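Local structure of (5-formylfuran-3-yl)methyl phosphate transaminase (Methanococcus jannaschii, 2Z61) at residues A[50-53]-A[54-58]; A[72-75]-A[76-79]; A[320-323]-A[324-328]. The protein catalyses the pyridoxal-phosphate-dependent transamination of a furancarboxaldehyde phosphate by alanine, giving the aminomethylfuran phosphate from which the furan moiety of methanofuran is made. All coordinates share one frame; numbering follows the deposited sequence.

Interaction 1 of 3, residues A[50-53]-A[54-58]; sequences EGIK and SLKEG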
ATOM      1  N   GLU A  50      13.475  18.120   5.165  1.00 23.55           N
ATOM      2  CA  GLU A  50      12.108  18.291   5.629  1.00 21.24           C
ATOM      3  C   GLU A  50      11.624  16.991   6.282  1.00 24.13           C
ATOM      4  O   GLU A  50      10.820  17.010   7.218  1.00 26.09           O
ATOM      5  CB  GLU A  50      11.209  18.668   4.449  1.00 25.39           C
ATOM      6  CG  GLU A  50       9.857  19.221   4.836  1.00 26.73           C
ATOM      7  CD  GLU A  50       9.969  20.308   5.893  1.00 30.82           C
ATOM      8  OE1 GLU A  50      10.956  21.076   5.846  1.00 31.54           O
ATOM      9  OE2 GLU A  50       9.069  20.398   6.758  1.00 32.15           O
ATOM     10  N   GLY A  51      12.118  15.862   5.778  1.00 24.31           N
ATOM     11  CA  GLY A  51      11.747  14.580   6.341  1.00 23.21           C
ATOM     12  C   GLY A  51      12.373  14.446   7.721  1.00 24.63           C
ATOM     13  O   GLY A  51      11.751  13.950   8.658  1.00 23.01           O
ATOM     14  N   ILE A  52      13.620  14.894   7.847  1.00 26.47           N
ATOM     15  CA  ILE A  52      14.323  14.840   9.122  1.00 25.35           C
ATOM     16  C   ILE A  52      13.610  15.726  10.143  1.00 26.74           C
ATOM     17  O   ILE A  52      13.360  15.312  11.275  1.00 24.54           O
ATOM     18  CB  ILE A  52      15.787  15.294   8.951  1.00 25.38           C
ATOM     19  CG1 ILE A  52      16.581  14.173   8.262  1.00 19.50           C
ATOM     20  CG2 ILE A  52      16.388  15.667  10.308  1.00 24.27           C
ATOM     21  CD1 ILE A  52      17.943  14.589   7.739  1.00 21.81           C
ATOM     22  N   LYS A  53      13.268  16.940   9.727  1.00 25.96           N
ATOM     23  CA  LYS A  53      12.571  17.872  10.595  1.00 28.24           C
ATOM     24  C   LYS A  53      11.217  17.329  11.048  1.00 29.77           C
ATOM     25  O   LYS A  53      10.829  17.507  12.201  1.00 30.88           O
ATOM     26  CB  LYS A  53      12.362  19.207   9.876  1.00 31.15           C
ATOM     27  CG  LYS A  53      11.549  20.214  10.675  1.00 35.89           C
ATOM     28  CD  LYS A  53      11.274  21.486   9.875  1.00 39.53           C
ATOM     29  CE  LYS A  53      10.364  22.425  10.655  1.00 44.02           C
ATOM     30  NZ  LYS A  53       9.974  23.630   9.875  1.00 46.85           N
ATOM     31  N   SER A  54      10.490  16.683  10.139  1.00 29.18           N
ATOM     32  CA  SER A  54       9.182  16.131  10.471  1.00 28.43           C
ATOM     33  C   SER A  54       9.294  15.114  11.601  1.00 27.64           C
ATOM     34  O   SER A  54       8.504  15.134  12.548  1.00 27.53           O
ATOM     35  CB  SER A  54       8.558  15.463   9.243  1.00 30.32           C
ATOM     36  OG  SER A  54       8.332  16.419   8.229  1.00 31.26           O
ATOM     37  N   LEU A  55      10.278  14.226  11.496  1.00 24.57           N
ATOM     38  CA  LEU A  55      10.499  13.210  12.516  1.00 23.21           C
ATOM     39  C   LEU A  55      10.773  13.827  13.889  1.00 26.14           C
ATOM     40  O   LEU A  55      10.264  13.354  14.907  1.00 26.41           O
ATOM     41  CB  LEU A  55      11.666  12.307  12.112  1.00 23.99           C
ATOM     42  CG  LEU A  55      11.346  11.231  11.072  1.00 24.06           C
ATOM     43  CD1 LEU A  55      12.619  10.513  10.653  1.00 23.85           C
ATOM     44  CD2 LEU A  55      10.354  10.244  11.675  1.00 24.98           C
ATOM     45  N   LYS A  56      11.578  14.887  13.908  1.00 25.36           N
ATOM     46  CA  LYS A  56      11.919  15.561  15.149  1.00 29.67           C
ATOM     47  C   LYS A  56      10.691  16.222  15.766  1.00 29.05           C
ATOM     48  O   LYS A  56      10.645  16.462  16.968  1.00 31.73           O
ATOM     49  CB  LYS A  56      13.010  16.609  14.894  1.00 29.92           C
ATOM     50  CG  LYS A  56      14.306  16.019  14.339  1.00 33.38           C
ATOM     51  CD  LYS A  56      15.244  17.096  13.817  1.00 35.94           C
ATOM     52  CE  LYS A  56      15.926  17.838  14.944  1.00 40.83           C
ATOM     53  NZ  LYS A  56      16.807  18.918  14.432  1.00 45.13           N
ATOM     54  N   GLU A  57       9.686  16.507  14.945  1.00 25.79           N
ATOM     55  CA  GLU A  57       8.480  17.139  15.456  1.00 28.26           C
ATOM     56  C   GLU A  57       7.373  16.130  15.758  1.00 27.10           C
ATOM     57  O   GLU A  57       6.255  16.511  16.087  1.00 27.52           O
ATOM     58  CB  GLU A  57       7.978  18.190  14.466  1.00 28.76           C
ATOM     59  CG  GLU A  57       9.027  19.228  14.098  1.00 31.08           C
ATOM     60  CD  GLU A  57       8.490  20.292  13.157  1.00 38.60           C
ATOM     61  OE1 GLU A  57       7.868  19.933  12.133  1.00 39.88           O
ATOM     62  OE2 GLU A  57       8.697  21.489  13.439  1.00 41.94           O
ATOM     63  N   GLY A  58       7.685  14.841  15.651  1.00 27.09           N
ATOM     64  CA  GLY A  58       6.685  13.824  15.941  1.00 26.01           C
ATOM     65  C   GLY A  58       5.556  13.620  14.935  1.00 26.93           C
ATOM     66  O   GLY A  58       4.454  13.247  15.326  1.00 28.21           O
TER
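Ser54 grips the carbonyl of Glu50 twice. Its backbone N donates to Glu50 O at 3.0 Å in the ordinary helical bond, and its hydroxyl adds a shorter one, OG to Glu50 O at 2.7 Å. The two donors reach the oxygen from opposite faces of the carbonyl plane, both tilted well out of it. The first torsion makes this possible: OG lies beside the backbone N (chi1 -63°), folded back over the preceding turn. The helical bonds continue with Leu55 N to Gly51 O at 3.2 Å and Lys56 N to Ile52 O, but Glu57 N reaches Lys53 O only weakly, with an N-H...O angle of 129°.

On another side of the helix, the aliphatic parts of Ile52 and Lys56 run alongside each other, Ile52 CG2 to Lys56 CD being 4.0 Å, while the bend at chi3 of Lys56 takes its amine elsewhere. Lys53 and Glu57 slant across one another; Lys53 CE approaches Glu57 OE2 to 3.4 Å, yet Lys53 NZ stays 4.3 Å from that oxygen, beyond a salt bridge.

Farther out, Ser54 touches Tyr261 and Leu55 touches Ile258 of helix 257-263, Leu55 packs on Trp229 of the second subunit, and Ile52 and Lys56 meet Lys56 and Ile52 of that subunit respectively. Gly58, with positive phi, is the C-prime residue of a Schellman motif that ends the helix: Lys59 N pairs with Ser54 O, and Gly58 N bonds to Leu55 O at 3.1 Å. Chemically, the serine hydroxyl is satisfied within its own helix, whereas the lysine-glutamate pair probably contributes a diffuse electrostatic attraction.

Interaction 2 of 3, residues A[72-75]-A[76-79]; sequences REKI and SELY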
ATOM      1  N   ARG A  72      -1.999  18.503  -1.220  1.00 23.30           N
ATOM      2  CA  ARG A  72      -2.957  18.535  -2.310  1.00 27.49           C
ATOM      3  C   ARG A  72      -3.075  19.939  -2.914  1.00 27.76           C
ATOM      4  O   ARG A  72      -3.275  20.088  -4.118  1.00 29.54           O
ATOM      5  CB  ARG A  72      -4.317  18.016  -1.827  1.00 26.30           C
ATOM      6  CG  ARG A  72      -4.277  16.541  -1.434  1.00 24.54           C
ATOM      7  CD  ARG A  72      -5.655  15.987  -1.058  1.00 24.23           C
ATOM      8  NE  ARG A  72      -6.029  16.294   0.321  1.00 25.81           N
ATOM      9  CZ  ARG A  72      -7.146  16.929   0.665  1.00 28.61           C
ATOM     10  NH1 ARG A  72      -7.994  17.332  -0.269  1.00 24.21           N
ATOM     11  NH2 ARG A  72      -7.424  17.146   1.943  1.00 29.18           N
ATOM     12  N   GLU A  73      -2.929  20.968  -2.086  1.00 28.53           N
ATOM     13  CA  GLU A  73      -3.006  22.331  -2.600  1.00 30.59           C
ATOM     14  C   GLU A  73      -1.810  22.624  -3.495  1.00 31.23           C
ATOM     15  O   GLU A  73      -1.969  23.182  -4.578  1.00 31.83           O
ATOM     16  CB  GLU A  73      -3.072  23.344  -1.459  1.00 31.31           C
ATOM     17  CG  GLU A  73      -4.356  23.255  -0.655  1.00 38.23           C
ATOM     18  CD  GLU A  73      -4.434  24.307   0.432  1.00 41.75           C
ATOM     19  OE1 GLU A  73      -3.423  24.508   1.140  1.00 47.59           O
ATOM     20  OE2 GLU A  73      -5.509  24.921   0.590  1.00 42.37           O
ATOM     21  N   LYS A  74      -0.616  22.239  -3.052  1.00 30.67           N
ATOM     22  CA  LYS A  74       0.583  22.460  -3.850  1.00 31.19           C
ATOM     23  C   LYS A  74       0.504  21.742  -5.204  1.00 31.59           C
ATOM     24  O   LYS A  74       0.875  22.307  -6.234  1.00 32.07           O
ATOM     25  CB  LYS A  74       1.820  21.986  -3.086  1.00 32.25           C
ATOM     26  CG  LYS A  74       2.208  22.879  -1.917  1.00 39.03           C
ATOM     27  CD  LYS A  74       2.698  24.238  -2.387  1.00 45.58           C
ATOM     28  CE  LYS A  74       2.829  25.213  -1.223  1.00 50.50           C
ATOM     29  NZ  LYS A  74       3.623  24.651  -0.088  1.00 55.17           N
ATOM     30  N   ILE A  75       0.025  20.502  -5.210  1.00 29.17           N
ATOM     31  CA  ILE A  75      -0.081  19.754  -6.461  1.00 27.31           C
ATOM     32  C   ILE A  75      -1.093  20.445  -7.369  1.00 29.27           C
ATOM     33  O   ILE A  75      -0.894  20.554  -8.579  1.00 30.45           O
ATOM     34  CB  ILE A  75      -0.525  18.298  -6.208  1.00 25.18           C
ATOM     35  CG1 ILE A  75       0.610  17.532  -5.514  1.00 25.95           C
ATOM     36  CG2 ILE A  75      -0.911  17.630  -7.534  1.00 25.51           C
ATOM     37  CD1 ILE A  75       0.219  16.147  -5.010  1.00 21.99           C
ATOM     38  N   SER A  76      -2.182  20.900  -6.760  1.00 31.95           N
ATOM     39  CA  SER A  76      -3.237  21.611  -7.456  1.00 36.00           C
ATOM     40  C   SER A  76      -2.636  22.854  -8.124  1.00 37.53           C
ATOM     41  O   SER A  76      -2.847  23.093  -9.311  1.00 37.40           O
ATOM     42  CB  SER A  76      -4.323  22.011  -6.455  1.00 37.44           C
ATOM     43  OG  SER A  76      -5.263  22.888  -7.039  1.00 39.99           O
ATOM     44  N   GLU A  77      -1.872  23.633  -7.362  1.00 38.95           N
ATOM     45  CA  GLU A  77      -1.247  24.835  -7.902  1.00 41.01           C
ATOM     46  C   GLU A  77      -0.268  24.473  -9.015  1.00 41.14           C
ATOM     47  O   GLU A  77      -0.112  25.221  -9.982  1.00 43.14           O
ATOM     48  CB  GLU A  77      -0.511  25.606  -6.801  1.00 43.76           C
ATOM     49  CG  GLU A  77      -1.395  26.001  -5.627  1.00 52.47           C
ATOM     50  CD  GLU A  77      -0.651  26.794  -4.559  1.00 58.42           C
ATOM     51  OE1 GLU A  77       0.473  26.391  -4.186  1.00 61.74           O
ATOM     52  OE2 GLU A  77      -1.196  27.817  -4.087  1.00 59.61           O
ATOM     53  N   LEU A  78       0.389  23.325  -8.876  1.00 38.63           N
ATOM     54  CA  LEU A  78       1.351  22.865  -9.877  1.00 36.69           C
ATOM     55  C   LEU A  78       0.691  22.695 -11.247  1.00 36.48           C
ATOM     56  O   LEU A  78       1.238  23.126 -12.268  1.00 34.45           O
ATOM     57  CB  LEU A  78       1.967  21.534  -9.423  1.00 36.79           C
ATOM     58  CG  LEU A  78       2.973  20.762 -10.295  1.00 38.62           C
ATOM     59  CD1 LEU A  78       2.283  20.164 -11.495  1.00 36.54           C
ATOM     60  CD2 LEU A  78       4.105  21.680 -10.719  1.00 38.38           C
ATOM     61  N   TYR A  79      -0.480  22.064 -11.263  1.00 34.81           N
ATOM     62  CA  TYR A  79      -1.199  21.827 -12.507  1.00 38.11           C
ATOM     63  C   TYR A  79      -1.765  23.091 -13.134  1.00 41.94           C
ATOM     64  O   TYR A  79      -1.882  23.182 -14.354  1.00 40.83           O
ATOM     65  CB  TYR A  79      -2.314  20.798 -12.297  1.00 34.97           C
ATOM     66  CG  TYR A  79      -1.795  19.375 -12.331  1.00 35.64           C
ATOM     67  CD1 TYR A  79      -0.987  18.882 -11.300  1.00 34.57           C
ATOM     68  CD2 TYR A  79      -2.042  18.552 -13.424  1.00 28.84           C
ATOM     69  CE1 TYR A  79      -0.430  17.606 -11.366  1.00 32.61           C
ATOM     70  CE2 TYR A  79      -1.492  17.270 -13.501  1.00 31.98           C
ATOM     71  CZ  TYR A  79      -0.686  16.807 -12.469  1.00 30.85           C
ATOM     72  OH  TYR A  79      -0.135  15.554 -12.537  1.00 31.35           O
TER
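Tyr79 stands alongside Ile75, one helical turn on, and both side chains point the same way. At its start, Tyr79 CB is 4.0 Å from Ile75 O, the oxygen that also accepts the Tyr79 backbone N at 3.1 Å. With CG beside the backbone N (chi1 -81°), the ring leans back along the helix, and Tyr79 CD1 comes to 3.2 Å from Ile75 O, which lies at the ring edge, in its plane. One atom farther, Tyr79 CE1 meets the methyl CG2 of Ile75 at 3.9 Å. The tip, OH, leaves the helix and hydrogen-bonds to the hydroxyl of Tyr233. An alanine in place of Tyr79 would remove the ring, which would probably leave the Tyr233 hydroxyl without this partner and open a gap beside Ile75 CG2.

On another side, Lys74 CD passes 3.6 Å from Glu77 OE1, but Lys74 NZ is 5.5 Å from that oxygen, so the evidence is for side-by-side chains and no ion pair.

Helix 69-82 thus lies against the large mixed sheet: Ile75 packs on Ile92 and Ile94 of strand 92-95, and Tyr79 on Ile235 of strand 232-235 and on Leu216 and Asn218 of strand 214-219.

Interaction 3 of 3, residues A[320-323]-A[324-328]; sequences FAYK and LLKEK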
ATOM      1  N   PHE A 320      19.779 -13.315 -26.248  1.00 53.45           N
ATOM      2  CA  PHE A 320      20.811 -12.293 -26.321  1.00 50.69           C
ATOM      3  C   PHE A 320      21.216 -11.875 -24.911  1.00 49.64           C
ATOM      4  O   PHE A 320      22.399 -11.828 -24.581  1.00 47.31           O
ATOM      5  CB  PHE A 320      20.292 -11.071 -27.079  1.00 51.05           C
ATOM      6  CG  PHE A 320      21.282  -9.942 -27.162  1.00 51.64           C
ATOM      7  CD1 PHE A 320      22.325  -9.977 -28.081  1.00 52.14           C
ATOM      8  CD2 PHE A 320      21.180  -8.848 -26.305  1.00 50.14           C
ATOM      9  CE1 PHE A 320      23.258  -8.936 -28.150  1.00 52.08           C
ATOM     10  CE2 PHE A 320      22.104  -7.804 -26.362  1.00 52.56           C
ATOM     11  CZ  PHE A 320      23.147  -7.847 -27.288  1.00 52.56           C
ATOM     12  N   ALA A 321      20.218 -11.579 -24.086  1.00 49.13           N
ATOM     13  CA  ALA A 321      20.450 -11.148 -22.712  1.00 51.25           C
ATOM     14  C   ALA A 321      21.282 -12.149 -21.917  1.00 52.80           C
ATOM     15  O   ALA A 321      22.287 -11.783 -21.312  1.00 51.55           O
ATOM     16  CB  ALA A 321      19.115 -10.904 -22.013  1.00 49.11           C
ATOM     17  N   TYR A 322      20.864 -13.411 -21.914  1.00 55.88           N
ATOM     18  CA  TYR A 322      21.591 -14.436 -21.178  1.00 58.70           C
ATOM     19  C   TYR A 322      23.061 -14.514 -21.561  1.00 57.83           C
ATOM     20  O   TYR A 322      23.935 -14.456 -20.697  1.00 57.78           O
ATOM     21  CB  TYR A 322      20.939 -15.808 -21.371  1.00 63.44           C
ATOM     22  CG  TYR A 322      20.188 -16.277 -20.151  1.00 69.25           C
ATOM     23  CD1 TYR A 322      19.018 -15.639 -19.741  1.00 72.41           C
ATOM     24  CD2 TYR A 322      20.674 -17.327 -19.375  1.00 72.74           C
ATOM     25  CE1 TYR A 322      18.349 -16.034 -18.582  1.00 75.45           C
ATOM     26  CE2 TYR A 322      20.017 -17.730 -18.212  1.00 76.17           C
ATOM     27  CZ  TYR A 322      18.854 -17.078 -17.820  1.00 77.18           C
ATOM     28  OH  TYR A 322      18.205 -17.460 -16.667  1.00 79.18           O
ATOM     29  N   LYS A 323      23.334 -14.642 -22.854  1.00 57.10           N
ATOM     30  CA  LYS A 323      24.709 -14.735 -23.324  1.00 57.46           C
ATOM     31  C   LYS A 323      25.544 -13.522 -22.933  1.00 56.96           C
ATOM     32  O   LYS A 323      26.653 -13.666 -22.413  1.00 58.44           O
ATOM     33  CB  LYS A 323      24.744 -14.908 -24.845  1.00 59.77           C
ATOM     34  CG  LYS A 323      24.046 -16.166 -25.332  1.00 63.24           C
ATOM     35  CD  LYS A 323      24.185 -16.332 -26.836  1.00 64.86           C
ATOM     36  CE  LYS A 323      23.476 -17.590 -27.317  1.00 67.00           C
ATOM     37  NZ  LYS A 323      23.628 -17.796 -28.787  1.00 67.37           N
ATOM     38  N   LEU A 324      25.009 -12.332 -23.174  1.00 54.21           N
ATOM     39  CA  LEU A 324      25.728 -11.107 -22.854  1.00 53.34           C
ATOM     40  C   LEU A 324      26.093 -11.061 -21.373  1.00 51.95           C
ATOM     41  O   LEU A 324      27.222 -10.721 -21.012  1.00 51.23           O
ATOM     42  CB  LEU A 324      24.879  -9.886 -23.219  1.00 53.75           C
ATOM     43  CG  LEU A 324      25.598  -8.696 -23.870  1.00 54.61           C
ATOM     44  CD1 LEU A 324      24.587  -7.588 -24.134  1.00 55.51           C
ATOM     45  CD2 LEU A 324      26.713  -8.186 -22.972  1.00 55.76           C
ATOM     46  N   LEU A 325      25.140 -11.411 -20.516  1.00 51.91           N
ATOM     47  CA  LEU A 325      25.377 -11.394 -19.081  1.00 53.14           C
ATOM     48  C   LEU A 325      26.505 -12.337 -18.654  1.00 54.58           C
ATOM     49  O   LEU A 325      27.385 -11.949 -17.881  1.00 51.96           O
ATOM     50  CB  LEU A 325      24.092 -11.750 -18.324  1.00 51.48           C
ATOM     51  CG  LEU A 325      24.219 -11.796 -16.794  1.00 51.03           C
ATOM     52  CD1 LEU A 325      24.739 -10.468 -16.273  1.00 48.84           C
ATOM     53  CD2 LEU A 325      22.877 -12.126 -16.174  1.00 47.92           C
ATOM     54  N   LYS A 326      26.481 -13.566 -19.167  1.00 56.76           N
ATOM     55  CA  LYS A 326      27.491 -14.566 -18.827  1.00 59.03           C
ATOM     56  C   LYS A 326      28.887 -14.250 -19.342  1.00 58.39           C
ATOM     57  O   LYS A 326      29.872 -14.440 -18.631  1.00 59.04           O
ATOM     58  CB  LYS A 326      27.064 -15.948 -19.329  1.00 61.45           C
ATOM     59  CG  LYS A 326      25.864 -16.509 -18.584  1.00 67.24           C
ATOM     60  CD  LYS A 326      25.545 -17.936 -19.002  1.00 70.98           C
ATOM     61  CE  LYS A 326      24.370 -18.485 -18.198  1.00 73.19           C
ATOM     62  NZ  LYS A 326      24.055 -19.903 -18.532  1.00 76.12           N
ATOM     63  N   GLU A 327      28.976 -13.757 -20.571  1.00 58.17           N
ATOM     64  CA  GLU A 327      30.270 -13.433 -21.153  1.00 58.77           C
ATOM     65  C   GLU A 327      30.848 -12.083 -20.744  1.00 58.47           C
ATOM     66  O   GLU A 327      31.982 -12.010 -20.270  1.00 57.96           O
ATOM     67  CB  GLU A 327      30.191 -13.495 -22.676  1.00 61.63           C
ATOM     68  CG  GLU A 327      30.058 -14.898 -23.221  1.00 65.04           C
ATOM     69  CD  GLU A 327      29.910 -14.916 -24.726  1.00 67.05           C
ATOM     70  OE1 GLU A 327      30.672 -14.192 -25.404  1.00 68.21           O
ATOM     71  OE2 GLU A 327      29.041 -15.659 -25.225  1.00 69.14           O
ATOM     72  N   LYS A 328      30.075 -11.017 -20.928  1.00 56.11           N
ATOM     73  CA  LYS A 328      30.542  -9.675 -20.605  1.00 54.32           C
ATOM     74  C   LYS A 328      30.071  -9.085 -19.281  1.00 51.49           C
ATOM     75  O   LYS A 328      30.435  -7.958 -18.941  1.00 50.59           O
ATOM     76  CB  LYS A 328      30.191  -8.716 -21.745  1.00 57.08           C
ATOM     77  CG  LYS A 328      31.184  -8.754 -22.896  1.00 61.08           C
ATOM     78  CD  LYS A 328      31.250 -10.122 -23.554  1.00 63.67           C
ATOM     79  CE  LYS A 328      32.505 -10.246 -24.408  1.00 66.10           C
ATOM     80  NZ  LYS A 328      32.746  -9.034 -25.240  1.00 66.58           N
TER
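An apolar i to i+4 pair, Phe320 with Leu324, lies on the buried side of helix 317-328, which packs between helices 15-26 and 354-368. The two side chains run alongside each other. Leu324 CD1 does the touching, at 3.3 Å from Phe320 CE2 and 3.5 Å from Phe320 CZ, so a single methyl meets the far part of the ring, obliquely to its plane. Phe320 has CG anti to the backbone N (chi1 178°), which swings the ring along the helix toward the following turn, where that methyl lies. The approach is tighter than ordinary carbon-carbon packing, and the first torsion of Leu324, -139°, is far from staggered; together they suggest a strained or imprecisely placed leucine, so the exact position of the methyl is doubtful.

The backbone beneath is regular. Leu324 N donates to Phe320 O at 3.0 Å with an N-H...O angle of 169°, and Leu325 N to Ala321 O, Lys326 N to Tyr322 O and Glu327 N to Lys323 O follow. These four i to i+4 bonds are those of a regular alpha-helix.

A second pair occupies another side: the extended Lys326 slants past Tyr322, placing Lys326 CE 4.0 Å from Tyr322 CD2. Lys323 and Glu327 are one turn apart, but Lys323 NZ and Glu327 OE2 are separated by 6.8 Å, too distant for an ion pair.

Helix 354-368 receives Phe320 on Leu368 and Leu324 on Ile364, with Leu332 touching both residues. Toward helix 15-26, Tyr322 and Leu325 pack on Ile17. Such a division, with apolar residues inward and lysines and a glutamate at the exposed surface, is the pattern of an amphipathic helix, here within a pyridoxal-phosphate-dependent aminotransferase fold.

In the fold
Each of the three contacts joins neighbouring turns of one helix, interaction 1 at the end of its helix, and they come in series along the chain: interaction 1 on helix 45-56, interaction 2 on helix 69-82, the next helix, and interaction 3 much later on helix 317-328. The centres of interactions 1 and 2 are 22 Å apart, with nearest atoms about 10 Å apart, so they do not touch. Interaction 3 lies 46 Å from each, centre to centre, and on the opposite side of the chain's centre from interaction 2. They therefore sample different surroundings: interaction 1 meets the second subunit of the homodimer, interaction 2 backs onto the seven-stranded mixed sheet, and interaction 3 lies on a helix packed against helices 15-26 and 354-368.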